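CocE/NonD family hydrolase (Staphylococcus aureus subsp. aureus COL, PDB 3III) probably hydrolyses ester or amide bonds as a serine hydrolase of the CocE/NonD family, with an alpha/beta-hydrolase domain and a C-terminal beta-rich domain. Local coordinates at residues A[441-446]-A[529-534]; A[447-452]-A[517-522]. One frame throughout, in Å; residues are numbered along the deposited sequence.

Interaction 1. Residues A[441-446]-A[529-534]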
ATOM      1  N   PHE A 441      -6.674   2.128  16.048  1.00  7.26           N
ATOM      2  CA  PHE A 441      -5.367   2.199  15.416  1.00  6.91           C
ATOM      3  C   PHE A 441      -5.468   3.027  14.166  1.00  6.18           C
ATOM      4  O   PHE A 441      -6.556   3.117  13.583  1.00  6.45           O
ATOM      5  CB  PHE A 441      -4.822   0.802  15.069  1.00  7.09           C
ATOM      6  CG  PHE A 441      -4.546  -0.083  16.283  1.00  8.48           C
ATOM      7  CD1 PHE A 441      -3.389   0.104  17.066  1.00  7.84           C
ATOM      8  CD2 PHE A 441      -5.455  -1.053  16.671  1.00  8.92           C
ATOM      9  CE1 PHE A 441      -3.148  -0.668  18.159  1.00  9.65           C
ATOM     10  CE2 PHE A 441      -5.218  -1.828  17.772  1.00  9.94           C
ATOM     11  CZ  PHE A 441      -4.072  -1.669  18.526  1.00  8.27           C
ATOM     12  N   PRO A 442      -4.338   3.613  13.717  1.00  6.54           N
ATOM     13  CA  PRO A 442      -4.316   4.182  12.391  1.00  7.52           C
ATOM     14  C   PRO A 442      -4.805   3.132  11.353  1.00  7.77           C
ATOM     15  O   PRO A 442      -4.414   1.961  11.400  1.00  8.67           O
ATOM     16  CB  PRO A 442      -2.823   4.553  12.195  1.00  8.65           C
ATOM     17  CG  PRO A 442      -2.285   4.650  13.587  1.00  7.61           C
ATOM     18  CD  PRO A 442      -2.983   3.606  14.310  1.00  7.66           C
ATOM     19  N   ASP A 443      -5.581   3.601  10.387  1.00  7.99           N
ATOM     20  CA  ASP A 443      -6.230   2.710   9.432  1.00  9.00           C
ATOM     21  C   ASP A 443      -6.446   3.541   8.184  1.00  7.79           C
ATOM     22  O   ASP A 443      -6.078   4.712   8.123  1.00  9.06           O
ATOM     23  CB  ASP A 443      -7.531   2.181  10.056  1.00  8.31           C
ATOM     24  CG  ASP A 443      -8.008   0.848   9.475  1.00 10.71           C
ATOM     25  OD1 ASP A 443      -7.672   0.485   8.327  1.00 12.38           O
ATOM     26  OD2 ASP A 443      -8.767   0.168  10.200  1.00 10.92           O
ATOM     27  N   PHE A 444      -6.976   2.933   7.151  1.00  6.99           N
ATOM     28  CA  PHE A 444      -7.099   3.646   5.843  1.00  6.56           C
ATOM     29  C   PHE A 444      -8.360   4.554   5.812  1.00  6.34           C
ATOM     30  O   PHE A 444      -9.423   4.165   6.283  1.00  8.51           O
ATOM     31  CB  PHE A 444      -7.146   2.636   4.729  1.00  6.44           C
ATOM     32  CG  PHE A 444      -7.086   3.250   3.357  1.00  5.32           C
ATOM     33  CD1 PHE A 444      -8.190   3.206   2.555  1.00  7.23           C
ATOM     34  CD2 PHE A 444      -5.937   3.862   2.903  1.00  6.00           C
ATOM     35  CE1 PHE A 444      -8.140   3.740   1.255  1.00  7.67           C
ATOM     36  CE2 PHE A 444      -5.878   4.409   1.659  1.00  6.20           C
ATOM     37  CZ  PHE A 444      -7.010   4.371   0.849  1.00  5.99           C
ATOM     38  N   ASN A 445      -8.299   5.737   5.228  1.00  7.17           N
ATOM     39  CA  ASN A 445      -7.125   6.394   4.702  1.00  6.90           C
ATOM     40  C   ASN A 445      -6.801   7.526   5.686  1.00  7.60           C
ATOM     41  O   ASN A 445      -7.507   8.576   5.751  1.00  7.53           O
ATOM     42  CB  ASN A 445      -7.447   6.875   3.242  1.00  7.73           C
ATOM     43  CG  ASN A 445      -6.277   7.517   2.554  1.00  8.15           C
ATOM     44  OD1 ASN A 445      -5.234   7.720   3.197  1.00  7.92           O
ATOM     45  ND2 ASN A 445      -6.434   7.908   1.265  1.00  4.62           N
ATOM     46  N   HIS A 446      -5.717   7.331   6.453  1.00  7.66           N
ATOM     47  CA  HIS A 446      -5.336   8.237   7.564  1.00  8.34           C
ATOM     48  C   HIS A 446      -6.495   8.495   8.536  1.00  8.96           C
ATOM     49  O   HIS A 446      -6.733   9.622   8.928  1.00  9.83           O
ATOM     50  CB  HIS A 446      -4.758   9.565   7.052  1.00  8.27           C
ATOM     51  CG  HIS A 446      -3.429   9.399   6.383  1.00  9.55           C
ATOM     52  ND1 HIS A 446      -3.303   8.813   5.143  1.00  5.61           N
ATOM     53  CD2 HIS A 446      -2.176   9.686   6.800  1.00  8.94           C
ATOM     54  CE1 HIS A 446      -2.018   8.739   4.839  1.00 11.35           C
ATOM     55  NE2 HIS A 446      -1.310   9.265   5.826  1.00  7.78           N
ATOM     56  N   THR A 529     -11.727   9.893   0.128  1.00  9.64           N
ATOM     57  CA  THR A 529     -10.338   9.433   0.282  1.00  9.19           C
ATOM     58  C   THR A 529     -10.226   7.994   0.786  1.00  8.88           C
ATOM     59  O   THR A 529      -9.188   7.370   0.606  1.00  7.37           O
ATOM     60  CB  THR A 529      -9.526  10.341   1.253  1.00  9.77           C
ATOM     61  OG1 THR A 529     -10.176  10.344   2.500  1.00  8.73           O
ATOM     62  CG2 THR A 529      -9.405  11.759   0.714  1.00  7.13           C
ATOM     63  N   ARG A 530     -11.300   7.475   1.400  1.00  8.17           N
ATOM     64  CA  ARG A 530     -11.305   6.097   1.875  1.00  7.54           C
ATOM     65  C   ARG A 530     -12.038   5.203   0.876  1.00  7.62           C
ATOM     66  O   ARG A 530     -12.851   5.678   0.061  1.00  6.27           O
ATOM     67  CB  ARG A 530     -11.916   6.074   3.257  1.00  7.54           C
ATOM     68  CG  ARG A 530     -11.822   4.777   3.998  1.00  7.61           C
ATOM     69  CD  ARG A 530     -12.365   4.920   5.384  1.00 10.00           C
ATOM     70  NE  ARG A 530     -12.271   3.635   6.039  1.00  8.01           N
ATOM     71  CZ  ARG A 530     -13.268   3.012   6.646  1.00 10.61           C
ATOM     72  NH1 ARG A 530     -14.449   3.585   6.788  1.00 13.61           N
ATOM     73  NH2 ARG A 530     -13.079   1.813   7.115  1.00  8.68           N
ATOM     74  N   TYR A 531     -11.759   3.894   0.905  1.00  7.89           N
ATOM     75  CA  TYR A 531     -12.631   2.940   0.167  1.00  7.72           C
ATOM     76  C   TYR A 531     -14.078   3.127   0.615  1.00  7.83           C
ATOM     77  O   TYR A 531     -14.317   3.559   1.755  1.00  8.49           O
ATOM     78  CB  TYR A 531     -12.149   1.472   0.321  1.00  8.08           C
ATOM     79  CG  TYR A 531     -11.927   1.061   1.767  1.00  6.79           C
ATOM     80  CD1 TYR A 531     -12.993   0.985   2.657  1.00  6.29           C
ATOM     81  CD2 TYR A 531     -10.641   0.784   2.247  1.00  7.01           C
ATOM     82  CE1 TYR A 531     -12.795   0.608   3.997  1.00  8.48           C
ATOM     83  CE2 TYR A 531     -10.427   0.407   3.592  1.00  8.44           C
ATOM     84  CZ  TYR A 531     -11.504   0.345   4.468  1.00  8.48           C
ATOM     85  OH  TYR A 531     -11.265  -0.081   5.795  1.00 11.44           O
ATOM     86  N   GLU A 532     -15.016   2.879  -0.307  1.00  6.86           N
ATOM     87  CA  GLU A 532     -16.431   2.686  -0.001  1.00  7.64           C
ATOM     88  C   GLU A 532     -16.917   1.480  -0.814  1.00  6.77           C
ATOM     89  O   GLU A 532     -16.274   1.085  -1.812  1.00  6.64           O
ATOM     90  CB  GLU A 532     -17.224   3.948  -0.327  1.00  6.85           C
ATOM     91  CG  GLU A 532     -16.851   5.121   0.552  1.00  9.62           C
ATOM     92  CD  GLU A 532     -17.589   6.426   0.220  1.00 15.84           C
ATOM     93  OE1 GLU A 532     -18.540   6.441  -0.584  1.00 17.23           O
ATOM     94  OE2 GLU A 532     -17.156   7.449   0.759  1.00 20.17           O
ATOM     95  N   HIS A 533     -18.016   0.881  -0.383  1.00  6.65           N
ATOM     96  CA  HIS A 533     -18.570  -0.254  -1.096  1.00  7.01           C
ATOM     97  C   HIS A 533     -20.089  -0.113  -1.179  1.00  7.00           C
ATOM     98  O   HIS A 533     -20.828  -0.868  -0.567  1.00  7.33           O
ATOM     99  CB  HIS A 533     -18.107  -1.578  -0.410  1.00  6.82           C
ATOM    100  CG  HIS A 533     -16.607  -1.719  -0.326  1.00  6.69           C
ATOM    101  ND1 HIS A 533     -15.883  -1.325   0.783  1.00  8.95           N
ATOM    102  CD2 HIS A 533     -15.705  -2.209  -1.198  1.00  7.99           C
ATOM    103  CE1 HIS A 533     -14.601  -1.537   0.570  1.00  8.94           C
ATOM    104  NE2 HIS A 533     -14.461  -2.062  -0.627  1.00  7.07           N
ATOM    105  N   GLU A 534     -20.542   0.885  -1.917  1.00  7.77           N
ATOM    106  CA  GLU A 534     -21.955   1.219  -1.951  1.00  8.58           C
ATOM    107  C   GLU A 534     -22.730   0.470  -3.037  1.00  8.34           C
ATOM    108  O   GLU A 534     -23.943   0.647  -3.157  1.00  9.00           O
ATOM    109  CB  GLU A 534     -22.141   2.722  -2.142  1.00  9.76           C
ATOM    110  CG  GLU A 534     -21.516   3.568  -1.048  1.00 12.73           C
ATOM    111  CD  GLU A 534     -22.343   3.664   0.185  1.00 20.00           C
ATOM    112  OE1 GLU A 534     -23.564   3.919   0.119  1.00 25.29           O
ATOM    113  OE2 GLU A 534     -21.763   3.501   1.256  1.00 26.51           O
TER
HETATM  114  O   HOH W   1     -11.147  -0.887   8.695  1.00  9.84           O
HETATM  115  O   HOH W   2      -8.880  -0.770   6.356  1.00 16.88           O
HETATM  116  O   HOH W   3     -10.175   8.899   4.915  1.00 11.92           O

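Interaction 2. Residues A[447-452]-A[517-522]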
ATOM      1  N   ILE A 447      -7.253   7.454   8.847  1.00  8.17           N
ATOM      2  CA  ILE A 447      -8.244   7.548   9.919  1.00  7.86           C
ATOM      3  C   ILE A 447      -7.588   7.109  11.226  1.00  7.33           C
ATOM      4  O   ILE A 447      -6.596   6.407  11.212  1.00  6.83           O
ATOM      5  CB  ILE A 447      -9.550   6.737   9.646  1.00  7.28           C
ATOM      6  CG1 ILE A 447      -9.302   5.205   9.633  1.00  7.54           C
ATOM      7  CG2 ILE A 447     -10.193   7.253   8.339  1.00  8.41           C
ATOM      8  CD1 ILE A 447     -10.690   4.377   9.487  1.00  5.47           C
ATOM      9  N   GLU A 448      -8.074   7.650  12.327  1.00  8.07           N
ATOM     10  CA  GLU A 448      -7.509   7.325  13.658  1.00  8.77           C
ATOM     11  C   GLU A 448      -8.432   6.461  14.505  1.00  9.84           C
ATOM     12  O   GLU A 448      -8.021   6.006  15.585  1.00 10.71           O
ATOM     13  CB  GLU A 448      -7.128   8.604  14.395  1.00  9.50           C
ATOM     14  CG  GLU A 448      -6.081   9.401  13.586  1.00  8.56           C
ATOM     15  CD  GLU A 448      -5.472  10.571  14.303  1.00 11.22           C
ATOM     16  OE1 GLU A 448      -5.914  10.947  15.425  1.00  9.46           O
ATOM     17  OE2 GLU A 448      -4.508  11.152  13.720  1.00 12.41           O
ATOM     18  N   ASN A 449      -9.649   6.225  14.021  1.00  9.41           N
ATOM     19  CA  ASN A 449     -10.612   5.308  14.716  1.00  9.17           C
ATOM     20  C   ASN A 449     -10.722   3.957  14.040  1.00  9.04           C
ATOM     21  O   ASN A 449     -11.795   3.350  14.023  1.00  9.84           O
ATOM     22  CB  ASN A 449     -12.016   5.961  14.795  1.00 10.55           C
ATOM     23  CG  ASN A 449     -12.662   6.162  13.411  1.00 12.93           C
ATOM     24  OD1 ASN A 449     -11.968   6.280  12.411  1.00  7.82           O
ATOM     25  ND2 ASN A 449     -13.999   6.109  13.364  1.00 13.31           N
ATOM     26  N   GLY A 450      -9.611   3.464  13.500  1.00  7.47           N
ATOM     27  CA  GLY A 450      -9.577   2.210  12.846  1.00  8.92           C
ATOM     28  C   GLY A 450      -9.432   1.019  13.771  1.00  8.88           C
ATOM     29  O   GLY A 450      -9.466   1.120  15.000  1.00  7.99           O
ATOM     30  N   GLN A 451      -9.258  -0.140  13.155  1.00  9.06           N
ATOM     31  CA  GLN A 451      -9.305  -1.390  13.882  1.00  8.16           C
ATOM     32  C   GLN A 451      -8.014  -2.165  13.626  1.00  8.32           C
ATOM     33  O   GLN A 451      -7.033  -1.614  13.163  1.00  9.07           O
ATOM     34  CB  GLN A 451     -10.597  -2.167  13.536  1.00  7.75           C
ATOM     35  CG  GLN A 451     -10.691  -2.719  12.105  1.00  7.26           C
ATOM     36  CD  GLN A 451     -12.147  -3.262  11.723  1.00  8.12           C
ATOM     37  OE1 GLN A 451     -13.041  -3.245  12.536  1.00 11.94           O
ATOM     38  NE2 GLN A 451     -12.322  -3.728  10.487  1.00  7.32           N
ATOM     39  N   VAL A 452      -7.974  -3.411  14.018  1.00  8.11           N
ATOM     40  CA  VAL A 452      -6.733  -4.206  13.920  1.00  7.56           C
ATOM     41  C   VAL A 452      -6.491  -4.689  12.503  1.00  7.04           C
ATOM     42  O   VAL A 452      -5.403  -4.519  11.940  1.00  9.10           O
ATOM     43  CB  VAL A 452      -6.806  -5.423  14.835  1.00  6.58           C
ATOM     44  CG1 VAL A 452      -5.670  -6.495  14.562  1.00  6.30           C
ATOM     45  CG2 VAL A 452      -6.791  -5.010  16.305  1.00  9.27           C
ATOM     46  N   GLU A 517     -19.655  -1.748   5.658  1.00  8.90           N
ATOM     47  CA  GLU A 517     -18.393  -1.329   6.266  1.00  8.99           C
ATOM     48  C   GLU A 517     -18.449  -1.382   7.783  1.00  9.49           C
ATOM     49  O   GLU A 517     -19.397  -0.921   8.395  1.00  9.31           O
ATOM     50  CB  GLU A 517     -17.989   0.078   5.816  1.00  9.25           C
ATOM     51  CG  GLU A 517     -16.526   0.159   5.396  1.00  8.28           C
ATOM     52  CD  GLU A 517     -16.253  -0.606   4.152  1.00  8.48           C
ATOM     53  OE1 GLU A 517     -15.619  -1.688   4.242  1.00  8.66           O
ATOM     54  OE2 GLU A 517     -16.592  -0.084   3.072  1.00 13.20           O
ATOM     55  N   ILE A 518     -17.398  -1.925   8.376  1.00 10.85           N
ATOM     56  CA  ILE A 518     -17.357  -2.073   9.812  1.00 10.40           C
ATOM     57  C   ILE A 518     -17.011  -0.764  10.539  1.00 11.59           C
ATOM     58  O   ILE A 518     -17.726  -0.348  11.443  1.00  9.98           O
ATOM     59  CB  ILE A 518     -16.473  -3.259  10.185  1.00 10.36           C
ATOM     60  CG1 ILE A 518     -17.155  -4.557   9.667  1.00 11.84           C
ATOM     61  CG2 ILE A 518     -16.288  -3.329  11.719  1.00  8.57           C
ATOM     62  CD1 ILE A 518     -16.171  -5.664   9.543  1.00 15.24           C
ATOM     63  N   VAL A 519     -15.917  -0.134  10.143  1.00 11.24           N
ATOM     64  CA  VAL A 519     -15.578   1.179  10.631  1.00 11.89           C
ATOM     65  C   VAL A 519     -16.197   2.153   9.651  1.00 13.17           C
ATOM     66  O   VAL A 519     -16.052   2.022   8.418  1.00 11.49           O
ATOM     67  CB  VAL A 519     -14.042   1.361  10.738  1.00 13.02           C
ATOM     68  CG1 VAL A 519     -13.716   2.823  11.149  1.00 11.92           C
ATOM     69  CG2 VAL A 519     -13.412   0.342  11.735  1.00 10.25           C
ATOM     70  N   ILE A 520     -16.979   3.086  10.150  1.00 14.48           N
ATOM     71  CA  ILE A 520     -17.629   3.963   9.213  1.00 17.30           C
ATOM     72  C   ILE A 520     -16.911   5.298   9.116  1.00 18.20           C
ATOM     73  O   ILE A 520     -16.096   5.645   9.964  1.00 18.47           O
ATOM     74  CB  ILE A 520     -19.115   4.120   9.520  1.00 18.89           C
ATOM     75  CG1 ILE A 520     -19.327   4.898  10.809  1.00 20.01           C
ATOM     76  CG2 ILE A 520     -19.788   2.711   9.605  1.00 18.29           C
ATOM     77  CD1 ILE A 520     -20.804   5.013  11.100  1.00 22.07           C
ATOM     78  N   GLY A 521     -17.169   5.996   8.014  1.00 19.38           N
ATOM     79  CA  GLY A 521     -16.675   7.362   7.833  1.00 19.25           C
ATOM     80  C   GLY A 521     -15.267   7.424   7.302  1.00 17.91           C
ATOM     81  O   GLY A 521     -14.607   6.402   7.049  1.00 18.71           O
ATOM     82  N   ASN A 522     -14.809   8.627   7.093  1.00 16.22           N
ATOM     83  CA  ASN A 522     -13.443   8.836   6.707  1.00 14.38           C
ATOM     84  C   ASN A 522     -12.941  10.119   7.413  1.00 14.67           C
ATOM     85  O   ASN A 522     -13.653  10.716   8.236  1.00 14.44           O
ATOM     86  CB  ASN A 522     -13.373   8.900   5.168  1.00 14.43           C
ATOM     87  CG  ASN A 522     -14.031  10.138   4.576  1.00 15.31           C
ATOM     88  OD1 ASN A 522     -14.251  11.152   5.257  1.00 14.71           O
ATOM     89  ND2 ASN A 522     -14.329  10.069   3.275  1.00 16.49           N
TER
HETATM   90  O   HOH W   4     -13.163   7.331  10.267  0.50 17.13           O
HETATM   91  O   HOH W   5     -12.426   9.127  10.935  0.50 21.94           O

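Interaction 1. Residues A[441-446]-A[529-534]
Asn445 ND2 donates to Thr529 O at 2.9 Å, the carbonyl lying nearly in the plane of the amide while the nitrogen stands above the plane of the carbonyl. The other end of that amide is held too: Asn445 OD1 accepts a bond from His446 ND1, in the plane of the imidazole, which fixes the flip of the group. A second, weak bond runs from Arg530 NE to Phe444 O, bent to 126°, at the edge of the guanidinium. Arg530 NH2 also donates to Tyr531 OH, and NH1 to Gly521 O. Two waters link Tyr531 OH to the carboxylate of Asp443, and a third joins Asn445 O to Thr529 OG1, which also bonds Thr524. With CG of Phe444 anti to its backbone N (chi1 -172°), Phe444 CD1 comes within 3.5 Å of Tyr531 CD2. The rings, inclined by 27°, are slid apart and barely overlap; CB of Asn445 lies over the centre of one face of the Phe444 ring. A cis peptide joins Phe444 to Asn445. Within the C-terminal non-catalytic domain, the buried contact joins the end of edge strand 441-443 to the 508-514/541-546 loop, with Phe213 and Phe216 of helix 213-224 against Asn445 and Thr529, and strand 447-458 touching Arg530 and Tyr531.

Interaction 2. Residues A[447-452]-A[517-522]
Val519 has CG1 anti to its backbone N (chi1 175°), which spreads its two methyls towards different parts of 447-452: CG1 meets Ile447 and Asn449, whereas CG2 faces Gln451. In Gln451 the first torsion sets CG between the backbone N and the carbonyl carbon (chi1 68°), and the chain then runs extended past Val519, in the opposite direction to the valine side chain, until its amide arrives beside Ile518. There Gln451 OE1 lies 3.3 Å from Ile518 CG2, the glutamine and isoleucine side chains crossing at about a right angle. The same OE1 is 3.7 Å from Val519 CG2, so the amide oxygen touches two methyl groups.

CD1 of Ile447 packs on Val519 CG1 at 3.8 Å, and Ile447 CG2 rests on CA of Asn522. The carbonyl of Asn449 adds a further contact, its O standing 3.5 Å from Val519 CG1. Nearer the surface, Asn449 OD1 receives a water at 2.7 Å that also reaches Ile520 O weakly, and a second water bonds Asn449 OD1 and, weakly, Asn522 O.

In the C-terminal non-catalytic domain, strand 447-458 of the five-stranded antiparallel sheet thus meets the loop after strand 508-514 through methyl groups and bridging water, without a direct hydrogen bond. The polar end of Gln451 is satisfied elsewhere, by Thr454 at NE2 and by Lys430 at OE1. These bonds should hold the amide in place, with the Val519 methyls packed against Ile447, Asn449 and Gln451, while at the more exposed Asn449 two waters complete the contact.

Overall arrangement
Interactions 1 and 2 have centres 7 Å apart and form one continuous interface between the 441-452 region and the long loop joining strands 508-514 and 541-546. Arg530 of interaction 1 ties the two together, its NH1 probably bonding Val519 O at 2.8 Å. His533 ND1 probably bonds Glu517 OE2 at 2.7 Å, a second tie between 529-534 and 517-522. In addition, Asp443 OD2 accepts from the backbone N of Gln451, joining neighbouring strands 441-443 and 447-458. The bound palmitic acid lies about 5 Å from the Thr529 side chain but about 10 Å from that of Asn522, placing interaction 1 nearer the ligand.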